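Local coordinates for protein Non-reducing end alpha-L-arabinofuranosidase BoGH43B (Bacteroides ovatus, PDB 5JOZ) that removes terminal non-reducing alpha-L-arabinofuranosyl residues from the side branches of xyloglucan, turning its 'S' units into 'X' units, at residues Pro8-Met13 with Phe26-Ser31; Arg257-Lys262 with Thr443-Thr448; Thr404-Gln409 with Thr425-Leu430. All blocks are in the same frame, centred on the assembly; numbering follows the deposited sequence.

Interaction 1. Residues Pro8-Met13 with Phe26-Ser31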
ATOM      1  N   PRO A   8       1.242  12.638   7.684  1.00 34.16           N
ATOM      2  CA  PRO A   8       1.704  12.151   6.371  1.00 29.77           C
ATOM      3  C   PRO A   8       0.850  12.661   5.229  1.00 28.40           C
ATOM      4  O   PRO A   8      -0.285  13.059   5.448  1.00 27.21           O
ATOM      5  CB  PRO A   8       1.554  10.625   6.473  1.00 33.09           C
ATOM      6  CG  PRO A   8       1.076  10.338   7.859  1.00 34.64           C
ATOM      7  CD  PRO A   8       0.528  11.599   8.441  1.00 32.47           C
ATOM      8  N   ILE A   9       1.393  12.613   4.014  1.00 27.99           N
ATOM      9  CA  ILE A   9       0.671  13.090   2.821  1.00 23.66           C
ATOM     10  C   ILE A   9      -0.271  12.038   2.216  1.00 21.63           C
ATOM     11  O   ILE A   9      -1.293  12.387   1.628  1.00 23.43           O
ATOM     12  CB  ILE A   9       1.623  13.681   1.750  1.00 24.30           C
ATOM     13  CG1 ILE A   9       2.770  12.726   1.406  1.00 22.26           C
ATOM     14  CG2 ILE A   9       2.189  15.017   2.225  1.00 24.48           C
ATOM     15  CD1 ILE A   9       3.261  12.891  -0.001  1.00 21.25           C
ATOM     16  N   ILE A  10       0.051  10.756   2.373  1.00 21.89           N
ATOM     17  CA  ILE A  10      -0.855   9.686   1.968  1.00 24.22           C
ATOM     18  C   ILE A  10      -0.887   8.652   3.080  1.00 23.81           C
ATOM     19  O   ILE A  10       0.142   8.075   3.431  1.00 22.16           O
ATOM     20  CB  ILE A  10      -0.449   9.021   0.625  1.00 25.60           C
ATOM     21  CG1 ILE A  10       0.072  10.067  -0.382  1.00 26.48           C
ATOM     22  CG2 ILE A  10      -1.644   8.272   0.053  1.00 28.61           C
ATOM     23  CD1 ILE A  10       0.543   9.497  -1.709  1.00 27.73           C
ATOM     24  N   THR A  11      -2.082   8.416   3.615  1.00 24.24           N
ATOM     25  CA  THR A  11      -2.278   7.594   4.814  1.00 24.92           C
ATOM     26  C   THR A  11      -2.767   6.212   4.456  1.00 24.48           C
ATOM     27  O   THR A  11      -3.105   5.962   3.310  1.00 27.95           O
ATOM     28  CB  THR A  11      -3.303   8.255   5.760  1.00 24.26           C
ATOM     29  OG1 THR A  11      -4.511   8.500   5.053  1.00 22.65           O
ATOM     30  CG2 THR A  11      -2.772   9.567   6.270  1.00 27.58           C
ATOM     31  N   GLY A  12      -2.814   5.318   5.442  1.00 26.38           N
ATOM     32  CA  GLY A  12      -3.149   3.910   5.197  1.00 26.15           C
ATOM     33  C   GLY A  12      -1.979   3.232   4.502  1.00 26.47           C
ATOM     34  O   GLY A  12      -0.958   3.873   4.226  1.00 23.15           O
ATOM     35  N   MET A  13      -2.121   1.942   4.216  1.00 24.48           N
ATOM     36  CA  MET A  13      -0.998   1.162   3.725  1.00 22.27           C
ATOM     37  C   MET A  13      -0.580   1.669   2.358  1.00 21.67           C
ATOM     38  O   MET A  13      -1.278   1.457   1.373  1.00 21.49           O
ATOM     39  CB  MET A  13      -1.322  -0.327   3.678  1.00 24.23           C
ATOM     40  CG  MET A  13      -0.082  -1.188   3.447  1.00 24.27           C
ATOM     41  SD  MET A  13      -0.376  -2.660   2.473  1.00 27.74           S
ATOM     42  CE  MET A  13      -1.042  -1.978   0.958  1.00 26.06           C
ATOM     43  N   PHE A  26       2.721  15.629 -10.869  1.00 26.25           N
ATOM     44  CA  PHE A  26       3.475  14.672 -10.059  1.00 27.62           C
ATOM     45  C   PHE A  26       2.715  13.370  -9.985  1.00 24.71           C
ATOM     46  O   PHE A  26       1.512  13.371  -9.825  1.00 26.48           O
ATOM     47  CB  PHE A  26       3.705  15.193  -8.643  1.00 26.37           C
ATOM     48  CG  PHE A  26       4.531  16.438  -8.589  1.00 30.76           C
ATOM     49  CD1 PHE A  26       3.937  17.681  -8.736  1.00 34.50           C
ATOM     50  CD2 PHE A  26       5.907  16.373  -8.400  1.00 31.42           C
ATOM     51  CE1 PHE A  26       4.692  18.840  -8.695  1.00 37.06           C
ATOM     52  CE2 PHE A  26       6.667  17.526  -8.354  1.00 32.73           C
ATOM     53  CZ  PHE A  26       6.056  18.763  -8.504  1.00 36.55           C
ATOM     54  N   TYR A  27       3.444  12.263 -10.076  1.00 24.79           N
ATOM     55  CA  TYR A  27       2.872  10.927 -10.014  1.00 20.78           C
ATOM     56  C   TYR A  27       3.657  10.097  -9.015  1.00 19.41           C
ATOM     57  O   TYR A  27       4.870  10.256  -8.866  1.00 19.37           O
ATOM     58  CB  TYR A  27       2.905  10.292 -11.399  1.00 21.20           C
ATOM     59  CG  TYR A  27       2.111  11.092 -12.392  1.00 22.32           C
ATOM     60  CD1 TYR A  27       0.721  11.031 -12.399  1.00 25.91           C
ATOM     61  CD2 TYR A  27       2.731  11.925 -13.310  1.00 24.69           C
ATOM     62  CE1 TYR A  27      -0.026  11.781 -13.294  1.00 25.77           C
ATOM     63  CE2 TYR A  27       1.992  12.669 -14.219  1.00 24.46           C
ATOM     64  CZ  TYR A  27       0.615  12.598 -14.199  1.00 23.26           C
ATOM     65  OH  TYR A  27      -0.136  13.331 -15.080  1.00 27.58           O
ATOM     66  N   LEU A  28       2.957   9.207  -8.333  1.00 19.32           N
ATOM     67  CA  LEU A  28       3.538   8.440  -7.251  1.00 21.10           C
ATOM     68  C   LEU A  28       2.918   7.061  -7.142  1.00 22.01           C
ATOM     69  O   LEU A  28       1.714   6.907  -7.302  1.00 22.85           O
ATOM     70  CB  LEU A  28       3.361   9.210  -5.944  1.00 23.08           C
ATOM     71  CG  LEU A  28       4.034   8.723  -4.668  1.00 22.20           C
ATOM     72  CD1 LEU A  28       4.284   9.924  -3.753  1.00 22.70           C
ATOM     73  CD2 LEU A  28       3.197   7.683  -3.943  1.00 23.22           C
ATOM     74  N   VAL A  29       3.761   6.075  -6.844  1.00 24.55           N
ATOM     75  CA  VAL A  29       3.336   4.700  -6.649  1.00 22.48           C
ATOM     76  C   VAL A  29       3.793   4.184  -5.317  1.00 19.82           C
ATOM     77  O   VAL A  29       4.817   4.601  -4.815  1.00 17.98           O
ATOM     78  CB  VAL A  29       3.888   3.729  -7.721  1.00 26.43           C
ATOM     79  CG1 VAL A  29       3.098   3.866  -9.014  1.00 27.97           C
ATOM     80  CG2 VAL A  29       5.389   3.928  -7.957  1.00 27.19           C
ATOM     81  N   THR A  30       3.046   3.216  -4.795  1.00 21.76           N
ATOM     82  CA  THR A  30       3.366   2.549  -3.551  1.00 21.82           C
ATOM     83  C   THR A  30       3.185   1.050  -3.727  1.00 21.67           C
ATOM     84  O   THR A  30       2.417   0.624  -4.580  1.00 20.94           O
ATOM     85  CB  THR A  30       2.436   3.058  -2.412  1.00 22.92           C
ATOM     86  OG1 THR A  30       1.063   2.951  -2.801  1.00 20.39           O
ATOM     87  CG2 THR A  30       2.741   4.508  -2.109  1.00 23.30           C
ATOM     88  N   SER A  31       3.877   0.271  -2.891  1.00 21.84           N
ATOM     89  CA  SER A  31       3.823  -1.186  -2.935  1.00 23.78           C
ATOM     90  C   SER A  31       2.517  -1.789  -2.359  1.00 25.14           C
ATOM     91  O   SER A  31       1.908  -1.254  -1.426  1.00 27.17           O
ATOM     92  CB  SER A  31       5.056  -1.785  -2.244  1.00 21.49           C
ATOM     93  OG  SER A  31       5.225  -1.298  -0.925  1.00 22.86           O
TER
HETATM   94  O   HOH W   1      -0.232   0.743  -1.627  1.00 27.97           O

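Interaction 2. Residues Arg257-Lys262 with Thr443-Thr448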
ATOM      1  N   ARG A 257       3.317   5.485  12.074  1.00 27.33           N
ATOM      2  CA  ARG A 257       2.746   6.316  13.143  1.00 29.75           C
ATOM      3  C   ARG A 257       2.363   5.370  14.258  1.00 27.78           C
ATOM      4  O   ARG A 257       1.269   4.819  14.218  1.00 28.09           O
ATOM      5  CB  ARG A 257       1.480   7.028  12.678  1.00 29.78           C
ATOM      6  CG  ARG A 257       1.685   8.195  11.721  1.00 29.81           C
ATOM      7  CD  ARG A 257       0.505   8.293  10.758  1.00 31.81           C
ATOM      8  NE  ARG A 257      -0.516   9.252  11.123  1.00 32.08           N
ATOM      9  CZ  ARG A 257      -1.746   9.303  10.609  1.00 29.66           C
ATOM     10  NH1 ARG A 257      -2.168   8.439   9.692  1.00 25.86           N
ATOM     11  NH2 ARG A 257      -2.581  10.242  11.037  1.00 42.33           N
ATOM     12  N   PRO A 258       3.260   5.146  15.240  1.00 31.29           N
ATOM     13  CA  PRO A 258       2.915   4.166  16.282  1.00 29.19           C
ATOM     14  C   PRO A 258       1.856   4.672  17.271  1.00 31.25           C
ATOM     15  O   PRO A 258       1.709   5.879  17.456  1.00 32.93           O
ATOM     16  CB  PRO A 258       4.252   3.919  17.007  1.00 27.67           C
ATOM     17  CG  PRO A 258       5.308   4.633  16.224  1.00 26.86           C
ATOM     18  CD  PRO A 258       4.607   5.715  15.462  1.00 27.63           C
ATOM     19  N   VAL A 259       1.126   3.742  17.881  1.00 31.98           N
ATOM     20  CA  VAL A 259       0.182   4.051  18.958  1.00 32.66           C
ATOM     21  C   VAL A 259       0.953   3.962  20.284  1.00 32.48           C
ATOM     22  O   VAL A 259       1.613   2.952  20.547  1.00 35.68           O
ATOM     23  CB  VAL A 259      -1.010   3.060  18.990  1.00 33.00           C
ATOM     24  CG1 VAL A 259      -2.079   3.551  19.961  1.00 34.33           C
ATOM     25  CG2 VAL A 259      -1.613   2.844  17.598  1.00 31.66           C
ATOM     26  N   ASN A 260       0.891   5.017  21.098  1.00 34.37           N
ATOM     27  CA  ASN A 260       1.676   5.120  22.354  1.00 41.88           C
ATOM     28  C   ASN A 260       3.165   4.725  22.181  1.00 40.18           C
ATOM     29  O   ASN A 260       3.778   4.125  23.077  1.00 36.64           O
ATOM     30  CB  ASN A 260       1.030   4.276  23.484  1.00 47.10           C
ATOM     31  CG  ASN A 260      -0.408   4.668  23.783  1.00 52.30           C
ATOM     32  OD1 ASN A 260      -0.796   5.837  23.690  1.00 53.41           O
ATOM     33  ND2 ASN A 260      -1.209   3.681  24.159  1.00 59.56           N
ATOM     34  N   GLY A 261       3.737   5.043  21.019  1.00 40.56           N
ATOM     35  CA  GLY A 261       5.108   4.662  20.700  1.00 35.97           C
ATOM     36  C   GLY A 261       5.444   3.173  20.659  1.00 38.79           C
ATOM     37  O   GLY A 261       6.627   2.850  20.662  1.00 40.21           O
ATOM     38  N   LYS A 262       4.446   2.275  20.597  1.00 36.65           N
ATOM     39  CA  LYS A 262       4.675   0.800  20.706  1.00 38.04           C
ATOM     40  C   LYS A 262       4.383  -0.011  19.437  1.00 36.62           C
ATOM     41  O   LYS A 262       5.211  -0.836  19.032  1.00 36.43           O
ATOM     42  CB  LYS A 262       3.818   0.163  21.809  1.00 40.00           C
ATOM     43  CG  LYS A 262       3.701   0.910  23.118  1.00 46.60           C
ATOM     44  CD  LYS A 262       5.021   1.057  23.846  1.00 51.64           C
ATOM     45  CE  LYS A 262       4.767   1.419  25.305  1.00 51.81           C
ATOM     46  NZ  LYS A 262       5.953   2.039  25.945  1.00 50.14           N
ATOM     47  N   THR A 443     -10.911   3.512  17.035  1.00 27.67           N
ATOM     48  CA  THR A 443     -10.002   4.472  17.670  1.00 30.38           C
ATOM     49  C   THR A 443      -8.601   3.899  17.504  1.00 30.84           C
ATOM     50  O   THR A 443      -8.458   2.771  17.014  1.00 23.81           O
ATOM     51  CB  THR A 443     -10.276   4.613  19.181  1.00 28.30           C
ATOM     52  OG1 THR A 443      -9.923   3.389  19.840  1.00 29.33           O
ATOM     53  CG2 THR A 443     -11.747   4.931  19.442  1.00 27.60           C
ATOM     54  N   GLU A 444      -7.590   4.645  17.954  1.00 30.91           N
ATOM     55  CA  GLU A 444      -6.188   4.192  17.933  1.00 32.68           C
ATOM     56  C   GLU A 444      -5.988   2.807  18.543  1.00 31.79           C
ATOM     57  O   GLU A 444      -5.211   1.999  18.021  1.00 36.43           O
ATOM     58  CB  GLU A 444      -5.286   5.190  18.658  1.00 41.22           C
ATOM     59  CG  GLU A 444      -4.978   6.438  17.854  1.00 49.78           C
ATOM     60  CD  GLU A 444      -4.286   7.501  18.683  1.00 61.55           C
ATOM     61  OE1 GLU A 444      -4.961   8.096  19.548  1.00 75.44           O
ATOM     62  OE2 GLU A 444      -3.075   7.742  18.468  1.00 62.13           O
ATOM     63  N   THR A 445      -6.707   2.531  19.628  1.00 29.62           N
ATOM     64  CA  THR A 445      -6.556   1.289  20.386  1.00 30.61           C
ATOM     65  C   THR A 445      -7.628   0.227  20.094  1.00 30.31           C
ATOM     66  O   THR A 445      -7.344  -0.966  20.193  1.00 32.49           O
ATOM     67  CB  THR A 445      -6.594   1.581  21.907  1.00 32.42           C
ATOM     68  OG1 THR A 445      -7.829   2.229  22.234  1.00 31.36           O
ATOM     69  CG2 THR A 445      -5.429   2.495  22.320  1.00 32.72           C
ATOM     70  N   THR A 446      -8.854   0.639  19.778  1.00 33.32           N
ATOM     71  CA  THR A 446      -9.996  -0.294  19.786  1.00 36.86           C
ATOM     72  C   THR A 446     -10.884  -0.196  18.553  1.00 29.62           C
ATOM     73  O   THR A 446     -11.190   0.902  18.069  1.00 25.28           O
ATOM     74  CB  THR A 446     -10.884  -0.102  21.041  1.00 39.19           C
ATOM     75  OG1 THR A 446     -11.389   1.236  21.070  1.00 49.89           O
ATOM     76  CG2 THR A 446     -10.081  -0.355  22.321  1.00 40.35           C
ATOM     77  N   TYR A 447     -11.272  -1.367  18.052  1.00 24.45           N
ATOM     78  CA  TYR A 447     -12.347  -1.493  17.091  1.00 24.29           C
ATOM     79  C   TYR A 447     -13.563  -1.889  17.879  1.00 25.49           C
ATOM     80  O   TYR A 447     -13.459  -2.766  18.745  1.00 23.53           O
ATOM     81  CB  TYR A 447     -12.058  -2.614  16.105  1.00 25.73           C
ATOM     82  CG  TYR A 447     -10.898  -2.372  15.191  1.00 22.96           C
ATOM     83  CD1 TYR A 447     -11.003  -1.469  14.139  1.00 23.83           C
ATOM     84  CD2 TYR A 447      -9.712  -3.080  15.337  1.00 23.71           C
ATOM     85  CE1 TYR A 447      -9.951  -1.264  13.264  1.00 22.74           C
ATOM     86  CE2 TYR A 447      -8.651  -2.881  14.463  1.00 25.51           C
ATOM     87  CZ  TYR A 447      -8.779  -1.965  13.436  1.00 23.42           C
ATOM     88  OH  TYR A 447      -7.729  -1.747  12.578  1.00 30.37           O
ATOM     89  N   THR A 448     -14.695  -1.249  17.590  1.00 28.37           N
ATOM     90  CA  THR A 448     -15.985  -1.618  18.167  1.00 30.97           C
ATOM     91  C   THR A 448     -16.927  -2.014  17.028  1.00 32.55           C
ATOM     92  O   THR A 448     -16.976  -1.339  16.003  1.00 32.16           O
ATOM     93  CB  THR A 448     -16.570  -0.471  19.007  1.00 31.55           C
ATOM     94  OG1 THR A 448     -15.611  -0.096  19.998  1.00 32.67           O
ATOM     95  CG2 THR A 448     -17.869  -0.900  19.717  1.00 33.12           C
TER

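Interaction 3. Residues Thr404-Gln409 with Thr425-Leu430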
ATOM      1  N   THR A 404     -24.590 -14.989   9.657  1.00 23.85           N
ATOM      2  CA  THR A 404     -24.565 -16.447   9.440  1.00 25.56           C
ATOM      3  C   THR A 404     -25.806 -17.091  10.097  1.00 27.05           C
ATOM      4  O   THR A 404     -26.713 -16.373  10.553  1.00 28.96           O
ATOM      5  CB  THR A 404     -23.250 -17.062   9.989  1.00 26.66           C
ATOM      6  OG1 THR A 404     -23.186 -18.459   9.679  1.00 30.55           O
ATOM      7  CG2 THR A 404     -23.132 -16.879  11.484  1.00 26.06           C
ATOM      8  N   GLU A 405     -25.844 -18.425  10.140  1.00 28.51           N
ATOM      9  CA  GLU A 405     -26.949 -19.177  10.740  1.00 28.66           C
ATOM     10  C   GLU A 405     -26.378 -20.033  11.867  1.00 28.20           C
ATOM     11  O   GLU A 405     -25.402 -20.750  11.673  1.00 25.83           O
ATOM     12  CB  GLU A 405     -27.647 -20.048   9.683  1.00 35.11           C
ATOM     13  CG  GLU A 405     -29.027 -20.590  10.078  1.00 39.37           C
ATOM     14  CD  GLU A 405     -30.176 -19.594   9.885  1.00 50.20           C
ATOM     15  OE1 GLU A 405     -31.315 -19.930  10.272  1.00 47.97           O
ATOM     16  OE2 GLU A 405     -29.967 -18.479   9.344  1.00 58.81           O
ATOM     17  N   ARG A 406     -26.972 -19.931  13.049  1.00 28.93           N
ATOM     18  CA  ARG A 406     -26.556 -20.707  14.202  1.00 29.65           C
ATOM     19  C   ARG A 406     -27.786 -21.301  14.844  1.00 28.67           C
ATOM     20  O   ARG A 406     -28.686 -20.573  15.240  1.00 27.30           O
ATOM     21  CB  ARG A 406     -25.818 -19.817  15.212  1.00 31.37           C
ATOM     22  CG  ARG A 406     -24.411 -19.403  14.794  1.00 32.41           C
ATOM     23  CD  ARG A 406     -23.432 -20.579  14.829  1.00 32.61           C
ATOM     24  NE  ARG A 406     -22.106 -20.257  14.291  1.00 33.78           N
ATOM     25  CZ  ARG A 406     -21.754 -20.265  13.003  1.00 30.41           C
ATOM     26  NH1 ARG A 406     -22.621 -20.546  12.038  1.00 33.79           N
ATOM     27  NH2 ARG A 406     -20.507 -19.975  12.671  1.00 30.51           N
ATOM     28  N   ASN A 407     -27.828 -22.626  14.921  1.00 32.07           N
ATOM     29  CA  ASN A 407     -28.940 -23.354  15.530  1.00 32.82           C
ATOM     30  C   ASN A 407     -30.312 -22.902  15.026  1.00 32.81           C
ATOM     31  O   ASN A 407     -31.208 -22.574  15.802  1.00 31.94           O
ATOM     32  CB  ASN A 407     -28.815 -23.277  17.053  1.00 28.76           C
ATOM     33  CG  ASN A 407     -27.605 -24.035  17.559  1.00 28.10           C
ATOM     34  OD1 ASN A 407     -27.273 -25.101  17.045  1.00 33.69           O
ATOM     35  ND2 ASN A 407     -26.936 -23.488  18.555  1.00 28.38           N
ATOM     36  N   GLY A 408     -30.441 -22.868  13.703  1.00 36.94           N
ATOM     37  CA  GLY A 408     -31.682 -22.454  13.039  1.00 37.80           C
ATOM     38  C   GLY A 408     -32.112 -21.012  13.251  1.00 36.84           C
ATOM     39  O   GLY A 408     -33.265 -20.670  12.987  1.00 42.13           O
ATOM     40  N   GLN A 409     -31.200 -20.170  13.742  1.00 36.11           N
ATOM     41  CA  GLN A 409     -31.442 -18.740  13.885  1.00 33.77           C
ATOM     42  C   GLN A 409     -30.407 -17.995  13.044  1.00 33.10           C
ATOM     43  O   GLN A 409     -29.228 -18.352  13.009  1.00 30.15           O
ATOM     44  CB  GLN A 409     -31.329 -18.302  15.338  1.00 33.32           C
ATOM     45  CG  GLN A 409     -32.400 -18.865  16.266  1.00 35.98           C
ATOM     46  CD  GLN A 409     -32.302 -18.318  17.691  1.00 34.59           C
ATOM     47  OE1 GLN A 409     -31.238 -17.895  18.143  1.00 38.91           O
ATOM     48  NE2 GLN A 409     -33.419 -18.323  18.402  1.00 40.07           N
ATOM     49  N   THR A 425     -15.931 -15.527  20.007  1.00 41.35           N
ATOM     50  CA  THR A 425     -17.108 -15.570  19.136  1.00 39.24           C
ATOM     51  C   THR A 425     -18.330 -15.131  19.933  1.00 39.21           C
ATOM     52  O   THR A 425     -18.673 -15.764  20.928  1.00 40.27           O
ATOM     53  CB  THR A 425     -17.379 -16.991  18.605  1.00 38.04           C
ATOM     54  OG1 THR A 425     -16.258 -17.452  17.837  1.00 40.72           O
ATOM     55  CG2 THR A 425     -18.642 -17.010  17.718  1.00 43.24           C
ATOM     56  N   THR A 426     -19.001 -14.075  19.477  1.00 43.57           N
ATOM     57  CA  THR A 426     -20.174 -13.529  20.169  1.00 48.63           C
ATOM     58  C   THR A 426     -21.316 -13.326  19.164  1.00 50.50           C
ATOM     59  O   THR A 426     -21.119 -12.665  18.138  1.00 43.49           O
ATOM     60  CB  THR A 426     -19.807 -12.201  20.860  1.00 51.17           C
ATOM     61  OG1 THR A 426     -18.601 -12.384  21.617  1.00 53.91           O
ATOM     62  CG2 THR A 426     -20.925 -11.721  21.781  1.00 51.25           C
ATOM     63  N   CYS A 427     -22.492 -13.901  19.463  1.00 43.77           N
ATOM     64  CA  CYS A 427     -23.674 -13.835  18.586  1.00 41.14           C
ATOM     65  C   CYS A 427     -24.840 -13.036  19.193  1.00 37.12           C
ATOM     66  O   CYS A 427     -25.015 -12.999  20.409  1.00 40.61           O
ATOM     67  CB  CYS A 427     -24.153 -15.249  18.246  1.00 40.36           C
ATOM     68  SG  CYS A 427     -22.996 -16.187  17.231  1.00 51.78           S
ATOM     69  N   LYS A 428     -25.609 -12.383  18.326  1.00 34.55           N
ATOM     70  CA  LYS A 428     -26.894 -11.759  18.674  1.00 39.90           C
ATOM     71  C   LYS A 428     -27.876 -12.159  17.584  1.00 38.88           C
ATOM     72  O   LYS A 428     -27.508 -12.215  16.409  1.00 38.75           O
ATOM     73  CB  LYS A 428     -26.797 -10.230  18.762  1.00 33.07           C
ATOM     74  N   GLU A 429     -29.116 -12.438  17.968  1.00 40.08           N
ATOM     75  CA  GLU A 429     -30.113 -12.935  17.021  1.00 43.78           C
ATOM     76  C   GLU A 429     -30.667 -11.794  16.159  1.00 36.33           C
ATOM     77  O   GLU A 429     -31.011 -10.733  16.673  1.00 38.99           O
ATOM     78  CB  GLU A 429     -31.258 -13.668  17.747  1.00 44.97           C
ATOM     79  CG  GLU A 429     -31.940 -14.717  16.870  1.00 48.93           C
ATOM     80  CD  GLU A 429     -33.352 -15.084  17.307  1.00 52.06           C
ATOM     81  OE1 GLU A 429     -33.754 -14.758  18.448  1.00 55.57           O
ATOM     82  OE2 GLU A 429     -34.065 -15.711  16.496  1.00 49.81           O
ATOM     83  N   LEU A 430     -30.735 -12.024  14.850  1.00 32.39           N
ATOM     84  CA  LEU A 430     -31.353 -11.090  13.908  1.00 34.54           C
ATOM     85  C   LEU A 430     -32.773 -11.576  13.576  1.00 34.59           C
ATOM     86  O   LEU A 430     -33.106 -12.742  13.830  1.00 31.42           O
ATOM     87  CB  LEU A 430     -30.525 -11.033  12.616  1.00 35.38           C
ATOM     88  CG  LEU A 430     -29.084 -10.540  12.744  1.00 35.95           C
ATOM     89  CD1 LEU A 430     -28.275 -10.844  11.487  1.00 36.37           C
ATOM     90  CD2 LEU A 430     -29.066  -9.052  13.059  1.00 35.86           C
TER

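Interaction 1. Residues Pro8-Met13 with Phe26-Ser31
Leu28 meets Ile10 in the one apolar contact between these segments. Leu28 CG lies anti to the backbone N (chi1 -172°), and its CD2 branch points at the end of Ile10. The two side chains reach for each other tip to tip, CD2 of Leu28 and CD1 of Ile10 being 3.9 Å apart. Thr30, two residues on, works through a water between the segments. This water donates a proton to Thr30 OG1 at 2.8 Å. It also has Ser31 O at 2.9 Å and Met13 O at 3.3 Å within reach. The water has more acceptors in reach than protons, so the bonds to Ser31 O and Met13 O may be shared or alternate. Thr30 OG1 has Asn14 OD1 as a further partner, and Met13 O is bonded to Arg364. Ser31 comes last. Its carbonyl O touches the Met13 methyl, CE, at 3.9 Å. The bends in the Met13 chain at chi2 and chi3 bring that methyl round. Ser31 OG turns to Asp16, the probable catalytic base. Ile9 and Ile10 form a classic beta bulge opposite Thr270 of strand 269-277. The contact thus joins the loop beside the last blade to the first blade of the GH43 five-bladed beta-propeller, next to its probable active site.

Interaction 2. Residues Arg257-Lys262 with Thr443-Thr448
Val259 holds CG1 anti to its backbone N (chi1 -170°), which places CG2 beside that N and turns both methyls to the turn at Glu444. Glu444 has its CG anti to the carbonyl carbon, beside its own backbone N (chi1 -77°), and the chain runs on extended. Val259 meets the CB and the carbonyl O of this residue. CG1 of Val259 lies 3.8 Å from CB of Glu444. CG2 of Val259 rests 3.7 Å from the carbonyl O of Glu444. The two side chains cross obliquely. Thr445 adds a looser touch, its CG2 being 4.2 Å from Val259 CG1. The joint is therefore van der Waals packing around one buried valine, with Glu444 at the solvent-exposed side. The Glu444 carbonyl is not left without a polar partner, since Thr465 OG1 bonds to it.

Each side is a tight turn. Lys262 N bonds to Val259 O at 2.9 Å, and the turn passes through Asn260 and Gly261, both with positive phi. Thr443 N bonds to Thr446 O at 2.8 Å and closes the other turn. The hydroxyls OG1 of Thr443 and OG1 of Thr446 are hydrogen-bonded at 2.9 Å. A weak bond from Thr445 N to Thr443 OG1 gives that turn some ST-turn character.

The 443-446 turn links strands 436-442 and 446-453 of the concanavalin A-like domain. Residues 257-262 belong to the loop between strands 249-256 and 269-277 of the propeller's last blade. This is a loop-to-hairpin contact at the interface between a GH43 beta-propeller and its C-terminal beta-sandwich.

Interaction 3. Residues Thr404-Gln409 with Thr425-Leu430
Gln409 and Glu429 make a stack of flat polar groups. The amide and carboxylate planes are only 8° from parallel, while the two side chains cross at about a right angle. CD of Gln409 is 3.4 Å from CD of Glu429. NE2 of Gln409 is also 3.3 Å from OE2 of Glu429, but the angle is too poor for a hydrogen bond. Gln409 CG lies beside its backbone N (chi1 -66°) and Glu429 CG anti to its own; with both chains extended beyond CG, this carries the amide and the carboxylate out to where they overlap face to face.

The second kind is a loose sulfur-to-alkyl touch, where Cys427 SG lies 4.3 Å from CG of Arg406.

Hydrogen bonds shape the first segment from within. Arg406 N to Gln409 O (2.8 Å) and Gln409 N to Arg406 O (3.0 Å) close a type I' turn over Asn407 and Gly408. The Arg406 chain folds back, and its NH1 bonds to Glu405 O at 2.8 Å, from above the carbonyl plane. Glu383 O is a further acceptor for NH1.

The turn joins strands 397-406 and 409-418. Strand 409-418 pairs antiparallel with both 397-406 and 421-429, so this surface contact lies at one end of a three-strand meander in the C-terminal beta-sandwich.

Overall arrangement
From the N terminus, interaction 1 closes first, a short loop that includes strand 18-22 and the hairpin into strand 25-29. It belongs wholly to the propeller. Interaction 2 opens much later, in series with it, and joins segments 181 residues apart, from the propeller's last blade to the C-terminal domain. Interaction 3 closes a short loop of 15 residues within that long span, so it is nested in interaction 2. None of the three cross. Interactions 1 and 2 touch through Arg257, which packs on Pro8 and Thr11. Interaction 3 stands apart, its centre about 30 Å from that of interaction 2. Together they run from the first blade, across the domain interface, to the sandwich's outer end.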